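Long-range contact in putative methyltransferase (Emericella variicolor, PDB 7DMB), which is a trans-acting methyltransferase of calbistrin biosynthesis that binds S-adenosyl-L-homocysteine and probably transfers a methyl group from S-adenosylmethionine: residues A63-L68 against E129-V134. Residues are numbered along the deposited sequence; the frame is centred on the assembly and turned at random.
Sequences ARMWVL and EMRERV
M130 reaches across to helix 56-79 and sets its sulfur among R64, M65 and L68 and its methyl against M65. Its chain runs out to SD and then bends at the last torsion (chi3 47°), which turns CE in against M65: M130 CE sits 3.7 Å from M65 CB. M65 comes the other way. With CG anti to the backbone N (chi1 178°) and a bend at the next bond, its sulfur is carried out to the root of the M130 side chain, M65 SD to M130 CB 3.8 Å, and the two side chains pass alongside each other, head to tail. The segments run roughly antiparallel, their axes 11.2 Å apart at an angle of 144°, on two helices of the mostly helical N-terminal part that precedes the Rossmann-like methyltransferase sheet, well away from the S-adenosyl-L-homocysteine pocket. On the flank of M130, R64 stretches out straight and crosses the sulfur with its aliphatic part, R64 CD to M130 SD 3.6 Å; the sulfur meets the guanidinium edge-on at NE. L68 adds a methyl, L68 CD1 being 3.9 Å from M130 SD. R131 meets M65 through its stem, M65 CE to R131 CG 4.1 Å, while its guanidinium turns to helix 140-157, where it forms a salt bridge with E144 and a cation-pi contact with W147. I143, P146 and W147 of that helix also pack on M65.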
ATOM      1  N   ALA A  63      -4.713  15.639  -2.781  1.00 12.86           N
ATOM      2  CA  ALA A  63      -4.564  16.382  -1.544  1.00 12.90           C
ATOM      3  C   ALA A  63      -5.661  17.425  -1.421  1.00 14.84           C
ATOM      4  O   ALA A  63      -6.308  17.547  -0.372  1.00 12.93           O
ATOM      5  CB  ALA A  63      -3.180  17.029  -1.497  1.00 12.01           C
ATOM      6  N   ARG A  64      -5.894  18.169  -2.509  1.00 13.70           N
ATOM      7  CA  ARG A  64      -6.954  19.166  -2.555  1.00 16.43           C
ATOM      8  C   ARG A  64      -8.293  18.571  -2.151  1.00 14.97           C
ATOM      9  O   ARG A  64      -9.052  19.185  -1.386  1.00 10.80           O
ATOM     10  CB  ARG A  64      -7.043  19.756  -3.965  1.00 16.35           C
ATOM     11  CG  ARG A  64      -8.183  20.743  -4.155  1.00 18.17           C
ATOM     12  CD  ARG A  64      -8.288  21.190  -5.609  1.00 24.25           C
ATOM     13  NE  ARG A  64      -9.369  22.147  -5.811  1.00 23.96           N
ATOM     14  CZ  ARG A  64      -9.277  23.448  -5.551  1.00 28.39           C
ATOM     15  NH1 ARG A  64      -8.152  23.962  -5.069  1.00 25.22           N
ATOM     16  NH2 ARG A  64     -10.319  24.240  -5.772  1.00 33.89           N
ATOM     17  N   MET A  65      -8.580  17.359  -2.631  1.00 10.81           N
ATOM     18  CA  MET A  65      -9.882  16.755  -2.389  1.00 14.17           C
ATOM     19  C   MET A  65     -10.035  16.320  -0.941  1.00 15.74           C
ATOM     20  O   MET A  65     -11.059  16.606  -0.308  1.00 11.40           O
ATOM     21  CB  MET A  65     -10.104  15.557  -3.300  1.00 12.49           C
ATOM     22  CG  MET A  65     -11.439  14.898  -3.023  1.00 11.16           C
ATOM     23  SD  MET A  65     -12.789  15.908  -3.679  1.00 13.73           S
ATOM     24  CE  MET A  65     -14.234  15.001  -3.157  1.00 11.63           C
ATOM     25  N   TRP A  66      -9.048  15.579  -0.408  1.00 15.81           N
ATOM     26  CA  TRP A  66      -9.219  15.110   0.962  1.00 12.97           C
ATOM     27  C   TRP A  66      -9.138  16.266   1.943  1.00 10.95           C
ATOM     28  O   TRP A  66      -9.757  16.199   3.004  1.00 11.15           O
ATOM     29  CB  TRP A  66      -8.235  13.978   1.310  1.00 10.62           C
ATOM     30  CG  TRP A  66      -6.843  14.370   1.777  1.00 13.69           C
ATOM     31  CD1 TRP A  66      -5.679  14.267   1.051  1.00 13.17           C
ATOM     32  CD2 TRP A  66      -6.461  14.868   3.070  1.00 12.53           C
ATOM     33  NE1 TRP A  66      -4.612  14.687   1.804  1.00 14.45           N
ATOM     34  CE2 TRP A  66      -5.062  15.066   3.046  1.00 13.56           C
ATOM     35  CE3 TRP A  66      -7.164  15.178   4.242  1.00 16.42           C
ATOM     36  CZ2 TRP A  66      -4.356  15.560   4.145  1.00 12.29           C
ATOM     37  CZ3 TRP A  66      -6.450  15.678   5.339  1.00 13.20           C
ATOM     38  CH2 TRP A  66      -5.067  15.860   5.278  1.00 12.47           C
ATOM     39  N   VAL A  67      -8.430  17.346   1.598  1.00 13.44           N
ATOM     40  CA  VAL A  67      -8.452  18.532   2.457  1.00  9.13           C
ATOM     41  C   VAL A  67      -9.849  19.158   2.469  1.00 12.35           C
ATOM     42  O   VAL A  67     -10.349  19.586   3.517  1.00 12.56           O
ATOM     43  CB  VAL A  67      -7.384  19.554   2.014  1.00 12.52           C
ATOM     44  CG1 VAL A  67      -7.650  20.931   2.663  1.00  9.69           C
ATOM     45  CG2 VAL A  67      -5.973  19.059   2.357  1.00 10.68           C
ATOM     46  N   LEU A  68     -10.491  19.234   1.304  1.00 11.62           N
ATOM     47  CA  LEU A  68     -11.852  19.761   1.236  1.00 16.18           C
ATOM     48  C   LEU A  68     -12.821  18.917   2.064  1.00 13.55           C
ATOM     49  O   LEU A  68     -13.602  19.456   2.862  1.00 10.26           O
ATOM     50  CB  LEU A  68     -12.308  19.834  -0.222  1.00 10.09           C
ATOM     51  CG  LEU A  68     -11.787  20.988  -1.080  1.00 12.93           C
ATOM     52  CD1 LEU A  68     -11.897  20.618  -2.580  1.00 12.43           C
ATOM     53  CD2 LEU A  68     -12.580  22.263  -0.787  1.00 14.11           C
ATOM     54  N   GLU A 129     -17.450  18.975  -8.225  1.00 16.68           N
ATOM     55  CA  GLU A 129     -16.706  19.233  -9.451  1.00 23.04           C
ATOM     56  C   GLU A 129     -15.487  18.320  -9.573  1.00 20.15           C
ATOM     57  O   GLU A 129     -15.108  17.936 -10.686  1.00 16.59           O
ATOM     58  CB  GLU A 129     -16.263  20.697  -9.494  1.00 22.86           C
ATOM     59  CG  GLU A 129     -17.127  21.615 -10.343  1.00 30.82           C
ATOM     60  CD  GLU A 129     -17.241  23.030  -9.769  1.00 33.07           C
ATOM     61  OE1 GLU A 129     -16.283  23.504  -9.102  1.00 31.84           O
ATOM     62  OE2 GLU A 129     -18.300  23.661  -9.983  1.00 28.44           O
ATOM     63  N   MET A 130     -14.840  17.985  -8.454  1.00 18.73           N
ATOM     64  CA  MET A 130     -13.660  17.133  -8.535  1.00 17.74           C
ATOM     65  C   MET A 130     -14.048  15.683  -8.826  1.00 18.51           C
ATOM     66  O   MET A 130     -13.395  15.009  -9.635  1.00 17.16           O
ATOM     67  CB  MET A 130     -12.850  17.256  -7.251  1.00 17.91           C
ATOM     68  CG  MET A 130     -12.291  18.667  -7.050  1.00 21.91           C
ATOM     69  SD  MET A 130     -10.922  18.699  -5.882  1.00 26.94           S
ATOM     70  CE  MET A 130      -9.979  17.319  -6.503  1.00 24.74           C
ATOM     71  N   ARG A 131     -15.135  15.207  -8.213  1.00 14.50           N
ATOM     72  CA  ARG A 131     -15.670  13.892  -8.551  1.00 16.27           C
ATOM     73  C   ARG A 131     -16.048  13.816 -10.021  1.00 22.88           C
ATOM     74  O   ARG A 131     -15.673  12.869 -10.724  1.00 19.54           O
ATOM     75  CB  ARG A 131     -16.875  13.585  -7.674  1.00 11.86           C
ATOM     76  CG  ARG A 131     -16.541  13.641  -6.205  1.00 14.70           C
ATOM     77  CD  ARG A 131     -17.788  13.639  -5.363  1.00 17.55           C
ATOM     78  NE  ARG A 131     -18.458  12.338  -5.396  1.00 16.59           N
ATOM     79  CZ  ARG A 131     -19.767  12.180  -5.251  1.00 16.98           C
ATOM     80  NH1 ARG A 131     -20.542  13.244  -5.075  1.00 16.21           N
ATOM     81  NH2 ARG A 131     -20.300  10.966  -5.274  1.00 16.80           N
ATOM     82  N   GLU A 132     -16.788  14.818 -10.506  1.00 17.20           N
ATOM     83  CA  GLU A 132     -17.234  14.806 -11.891  1.00 19.77           C
ATOM     84  C   GLU A 132     -16.049  14.808 -12.845  1.00 22.40           C
ATOM     85  O   GLU A 132     -16.074  14.122 -13.876  1.00 24.45           O
ATOM     86  CB  GLU A 132     -18.147  16.006 -12.156  1.00 26.31           C
ATOM     87  CG  GLU A 132     -19.095  15.828 -13.321  1.00 26.72           C
ATOM     88  CD  GLU A 132     -18.381  15.730 -14.668  1.00 29.35           C
ATOM     89  OE1 GLU A 132     -17.413  16.487 -14.898  1.00 32.81           O
ATOM     90  OE2 GLU A 132     -18.792  14.893 -15.496  1.00 38.04           O
ATOM     91  N   ARG A 133     -15.004  15.576 -12.518  1.00 21.23           N
ATOM     92  CA  ARG A 133     -13.810  15.622 -13.352  1.00 21.33           C
ATOM     93  C   ARG A 133     -13.163  14.240 -13.553  1.00 28.44           C
ATOM     94  O   ARG A 133     -12.673  13.936 -14.648  1.00 25.13           O
ATOM     95  CB  ARG A 133     -12.804  16.589 -12.724  1.00 26.37           C
ATOM     96  CG  ARG A 133     -11.935  17.348 -13.704  1.00 30.93           C
ATOM     97  CD  ARG A 133     -11.372  18.602 -13.050  1.00 32.90           C
ATOM     98  NE  ARG A 133     -10.346  18.319 -12.045  1.00 42.41           N
ATOM     99  CZ  ARG A 133      -9.079  18.708 -12.143  1.00 42.35           C
ATOM    100  NH1 ARG A 133      -8.688  19.400 -13.205  1.00 44.76           N
ATOM    101  NH2 ARG A 133      -8.211  18.423 -11.185  1.00 44.44           N
ATOM    102  N   VAL A 134     -13.142  13.396 -12.512  1.00 22.68           N
ATOM    103  CA  VAL A 134     -12.367  12.161 -12.539  1.00 21.60           C
ATOM    104  C   VAL A 134     -13.221  10.930 -12.806  1.00 22.88           C
ATOM    105  O   VAL A 134     -12.680   9.810 -12.889  1.00 20.65           O
ATOM    106  CB  VAL A 134     -11.568  11.970 -11.238  1.00 20.07           C
ATOM    107  CG1 VAL A 134     -10.651  13.146 -11.003  1.00 23.77           C
ATOM    108  CG2 VAL A 134     -12.503  11.789 -10.060  1.00 18.26           C
TER